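Local coordinates for peptidoglycan D,D-transpeptidase FtsI (Yersinia pestis, PDB 6SYN), which probably cross-links peptidoglycan at the division septum as a class B penicillin-binding protein, a D,D-transpeptidase that is the target of beta-lactam antibiotics, at residues Leu321-Thr324 with Tyr325-Gly329; Ile380-Met383 with Gly384-Arg387. All blocks are in the same frame, centred on the assembly; numbering follows the deposited sequence.

Contacts 1 and 2 are both local contacts at the C-terminal ends of helices in the transpeptidase domain, where the chain leaves through a Schellman motif; their centres are about 13 Å apart. Contact 1 closes helix 319-327; contact 2 ends helix 370-381 and leads the chain into strand 385-386. They meet through Phe328, whose CE2 lies 3.6 Å from Ile380 CG1, and through Tyr386, whose CE1 is 3.4 Å from Phe328 O and 3.6 Å from Gly329 CA. Helix 255-264, which follows Ser252 of the ligand pocket, packs on both. Contact 1 stays outside that pocket, with the Tyr325 side chain about 11 Å from the bound beta-lactam-derived ligand.

Contact 1: residues Leu321-Thr324 with Tyr325-Gly329; sequences LVDT and YSRFG
Leu321 and Tyr325, one helical turn apart, lie side by side on the buried face of helix 319-327. Leu321 CD2 meets Tyr325 CE1 at 3.7 Å, while the Leu321 carbonyl sits over one ring face. That carbonyl O also takes the backbone N-H of Tyr325 in a nearly straight bond (163°). With CG placed beside its own backbone N (chi1 -67°), the tyrosine ring swings back along the helix under this carbonyl. Its OH is hydrogen-bonded to Phe360 O, and the Phe360 and Tyr325 rings are stacked. Thr324 and Phe328 repeat the side-by-side arrangement, the methyl CG2 touching CD1 at 3.8 Å. Thr324 O lies in the plane of the phenyl ring at its edge and accepts a hydrogen bond from Phe328 N at 2.9 Å. The other branch of Thr324, OG1, turns to the hydroxyl of Thr261 on helix 255-264, against which this face is packed.

The outer face is held more loosely. Asp323 OD2 and Arg327 NH2 form only a long salt bridge of 3.7 Å, although the carboxylate and guanidinium planes are just 28° apart; the carboxylate comes closer to the aliphatic CD, at 3.5 Å. Arg327 NE is hydrogen-bonded to the carbonyl of Ile403. Between the two faces Ser326 bends its OG back to Val322 O (3.1 Å), supplementing a weak bond from its own N-H, and Tyr346 OH is a further donor to that carbonyl. At the end of the helix Gly329, with positive phi, directs its N-H weakly back to Tyr325 O and Ser326 O: the C-terminal Schellman motif of an amphipathic helix in the transpeptidase domain.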
loop_
_atom_site.group_PDB
_atom_site.type_symbol
_atom_site.label_atom_id
_atom_site.label_comp_id
_atom_site.label_asym_id
_atom_site.label_seq_id
_atom_site.Cartn_x
_atom_site.Cartn_y
_atom_site.Cartn_z
ATOM N N LEU A 321 14.981 -1.019 21.782
ATOM C CA LEU A 321 14.058 -0.610 20.687
ATOM C C LEU A 321 14.462 -1.309 19.385
ATOM O O LEU A 321 13.565 -1.551 18.544
ATOM C CB LEU A 321 14.068 0.913 20.513
ATOM C CG LEU A 321 13.282 1.699 21.558
ATOM C CD1 LEU A 321 13.491 3.193 21.378
ATOM C CD2 LEU A 321 11.804 1.360 21.492
ATOM N N VAL A 322 15.753 -1.617 19.228
ATOM C CA VAL A 322 16.283 -2.361 18.047
ATOM C C VAL A 322 15.745 -3.795 18.102
ATOM O O VAL A 322 15.378 -4.320 17.045
ATOM C CB VAL A 322 17.822 -2.320 17.962
ATOM C CG1 VAL A 322 18.344 -3.158 16.803
ATOM C CG2 VAL A 322 18.329 -0.891 17.844
ATOM N N ASP A 323 15.667 -4.390 19.293
ATOM C CA ASP A 323 15.097 -5.750 19.482
ATOM C C ASP A 323 13.578 -5.733 19.247
ATOM O O ASP A 323 13.085 -6.636 18.554
ATOM C CB ASP A 323 15.424 -6.323 20.863
ATOM C CG ASP A 323 15.364 -7.838 20.874
ATOM O OD1 ASP A 323 16.252 -8.457 20.240
ATOM O OD2 ASP A 323 14.414 -8.386 21.478
ATOM N N THR A 324 12.850 -4.758 19.797
ATOM C CA THR A 324 11.367 -4.714 19.720
ATOM C C THR A 324 10.915 -4.444 18.278
ATOM O O THR A 324 9.963 -5.113 17.840
ATOM C CB THR A 324 10.764 -3.704 20.701
ATOM O OG1 THR A 324 11.141 -4.080 22.027
ATOM C CG2 THR A 324 9.253 -3.646 20.597
ATOM N N TYR A 325 11.541 -3.506 17.563
ATOM C CA TYR A 325 11.160 -3.177 16.164
ATOM C C TYR A 325 11.421 -4.403 15.284
ATOM O O TYR A 325 10.574 -4.691 14.408
ATOM C CB TYR A 325 11.926 -1.968 15.625
ATOM C CG TYR A 325 11.635 -0.636 16.266
ATOM C CD1 TYR A 325 10.903 -0.513 17.435
ATOM C CD2 TYR A 325 12.160 0.519 15.719
ATOM C CE1 TYR A 325 10.678 0.723 18.022
ATOM C CE2 TYR A 325 11.946 1.761 16.287
ATOM C CZ TYR A 325 11.204 1.866 17.446
ATOM O OH TYR A 325 11.007 3.095 18.001
ATOM N N SER A 326 12.556 -5.081 15.509
ATOM C CA SER A 326 12.920 -6.388 14.895
ATOM C C SER A 326 11.842 -7.424 15.216
ATOM O O SER A 326 11.310 -8.024 14.278
ATOM C CB SER A 326 14.274 -6.877 15.356
ATOM O OG SER A 326 15.320 -6.274 14.612
ATOM N N ARG A 327 11.546 -7.618 16.504
ATOM C CA ARG A 327 10.507 -8.566 16.993
ATOM C C ARG A 327 9.185 -8.313 16.251
ATOM O O ARG A 327 8.494 -9.303 15.944
ATOM C CB ARG A 327 10.313 -8.446 18.509
ATOM C CG ARG A 327 11.315 -9.242 19.332
ATOM C CD ARG A 327 11.074 -9.141 20.829
ATOM N NE ARG A 327 10.548 -10.383 21.386
ATOM C CZ ARG A 327 11.258 -11.497 21.586
ATOM N NH1 ARG A 327 10.673 -12.572 22.089
ATOM N NH2 ARG A 327 12.545 -11.542 21.274
ATOM N N PHE A 328 8.858 -7.048 15.961
ATOM C CA PHE A 328 7.600 -6.637 15.280
ATOM C C PHE A 328 7.750 -6.745 13.758
ATOM O O PHE A 328 6.727 -6.637 13.054
ATOM C CB PHE A 328 7.166 -5.240 15.732
ATOM C CG PHE A 328 6.226 -5.255 16.911
ATOM C CD1 PHE A 328 6.707 -5.219 18.211
ATOM C CD2 PHE A 328 4.856 -5.349 16.722
ATOM C CE1 PHE A 328 5.835 -5.245 19.291
ATOM C CE2 PHE A 328 3.985 -5.375 17.803
ATOM C CZ PHE A 328 4.477 -5.320 19.087
ATOM N N GLY A 329 8.977 -6.947 13.272
ATOM C CA GLY A 329 9.253 -7.365 11.885
ATOM C C GLY A 329 9.851 -6.265 11.020
ATOM O O GLY A 329 9.919 -6.473 9.799
#

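Contact 2: residues Ile380-Met383 with Gly384-Arg387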
loop_
_atom_site.group_PDB
_atom_site.type_symbol
_atom_site.label_atom_id
_atom_site.label_comp_id
_atom_site.label_asym_id
_atom_site.label_seq_id
_atom_site.Cartn_x
_atom_site.Cartn_y
_atom_site.Cartn_z
ATOM N N ILE A 380 0.426 -5.887 16.833
ATOM C CA ILE A 380 -0.197 -5.112 17.952
ATOM C C ILE A 380 -1.626 -5.637 18.139
ATOM O O ILE A 380 -2.015 -5.924 19.298
ATOM C CB ILE A 380 -0.171 -3.589 17.684
ATOM C CG1 ILE A 380 1.249 -3.024 17.779
ATOM C CG2 ILE A 380 -1.133 -2.852 18.614
ATOM C CD1 ILE A 380 1.358 -1.541 17.498
ATOM N N GLY A 381 -2.355 -5.760 17.023
ATOM C CA GLY A 381 -3.774 -6.154 16.956
ATOM C C GLY A 381 -4.019 -7.551 17.492
ATOM O O GLY A 381 -5.068 -7.747 18.124
ATOM N N SER A 382 -3.105 -8.497 17.240
ATOM C CA SER A 382 -3.189 -9.895 17.751
ATOM C C SER A 382 -2.841 -9.945 19.254
ATOM O O SER A 382 -2.911 -11.047 19.840
ATOM C CB SER A 382 -2.330 -10.836 16.927
ATOM O OG SER A 382 -0.984 -10.393 16.855
ATOM N N MET A 383 -2.523 -8.790 19.854
ATOM C CA MET A 383 -1.983 -8.636 21.231
ATOM C C MET A 383 -0.651 -9.397 21.328
ATOM O O MET A 383 -0.516 -10.247 22.226
ATOM C CB MET A 383 -2.970 -9.134 22.296
ATOM C CG MET A 383 -4.335 -8.451 22.251
ATOM S SD MET A 383 -4.286 -6.656 22.548
ATOM C CE MET A 383 -5.708 -6.144 21.588
ATOM N N GLY A 384 0.284 -9.112 20.415
ATOM C CA GLY A 384 1.692 -9.557 20.488
ATOM C C GLY A 384 1.941 -10.921 19.858
ATOM O O GLY A 384 2.846 -11.634 20.349
ATOM N N VAL A 385 1.209 -11.276 18.798
ATOM C CA VAL A 385 1.423 -12.540 18.025
ATOM C C VAL A 385 1.830 -12.177 16.591
ATOM O O VAL A 385 0.943 -11.829 15.787
ATOM C CB VAL A 385 0.175 -13.446 18.074
ATOM C CG1 VAL A 385 0.289 -14.651 17.145
ATOM C CG2 VAL A 385 -0.116 -13.892 19.502
ATOM N N TYR A 386 3.134 -12.242 16.305
ATOM C CA TYR A 386 3.740 -11.977 14.975
ATOM C C TYR A 386 3.397 -13.134 14.031
ATOM O O TYR A 386 3.967 -14.232 14.201
ATOM C CB TYR A 386 5.252 -11.786 15.111
ATOM C CG TYR A 386 5.984 -11.491 13.827
ATOM C CD1 TYR A 386 6.027 -10.208 13.309
ATOM C CD2 TYR A 386 6.656 -12.490 13.141
ATOM C CE1 TYR A 386 6.708 -9.925 12.135
ATOM C CE2 TYR A 386 7.335 -12.227 11.963
ATOM C CZ TYR A 386 7.361 -10.939 11.456
ATOM O OH TYR A 386 8.030 -10.669 10.297
ATOM N N ARG A 387 2.493 -12.886 13.074
ATOM C CA ARG A 387 2.027 -13.879 12.069
ATOM C C ARG A 387 2.608 -13.530 10.702
ATOM O O ARG A 387 2.817 -12.364 10.390
ATOM C CB ARG A 387 0.495 -13.933 12.045
ATOM C CG ARG A 387 -0.073 -15.139 12.783
ATOM C CD ARG A 387 -1.581 -15.284 12.697
ATOM N NE ARG A 387 -2.217 -14.436 13.691
ATOM C CZ ARG A 387 -2.585 -14.811 14.913
ATOM N NH1 ARG A 387 -3.140 -13.924 15.722
ATOM N NH2 ARG A 387 -2.417 -16.054 15.326
#
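The polar core of the turn is Ser382 OG, which approaches Val385 O to 2.6 Å. The proton that would make this hydrogen bond has a rival acceptor in Thr379 O, so the pairing is not settled. OG is also 3.1 Å from Val385 N. Its position follows from chi1 of 55°, which sets the hydroxyl between the backbone N and carbonyl carbon of Ser382, facing both the last helical turn and the start of the strand.

Van der Waals contacts flank the serine side chain. Val385 CB comes within 3.5 Å of Ser382 OG, and Ser382 CB touches Arg387 NH1 at 3.4 Å, approaching the guanidinium obliquely. Val385 CG1 lies over one face of that guanidinium, near its rim. The arginine, bent at chi3, is held beyond the turn by the carbonyl of Val398 through NH2.

In the backbone, Met383, with positive phi and bonds back into the last turn, including Met383 N to Ile380 O at 3.0 Å, forms the Schellman motif; Gly384, also at positive phi, carries the chain on into the strand. The chain thus leaves helix 370-381 for strand 385-386, which pairs antiparallel with strand 401-402, while Met383 packs on helix 406-416 and Ile380 touches both that helix and helix 255-264.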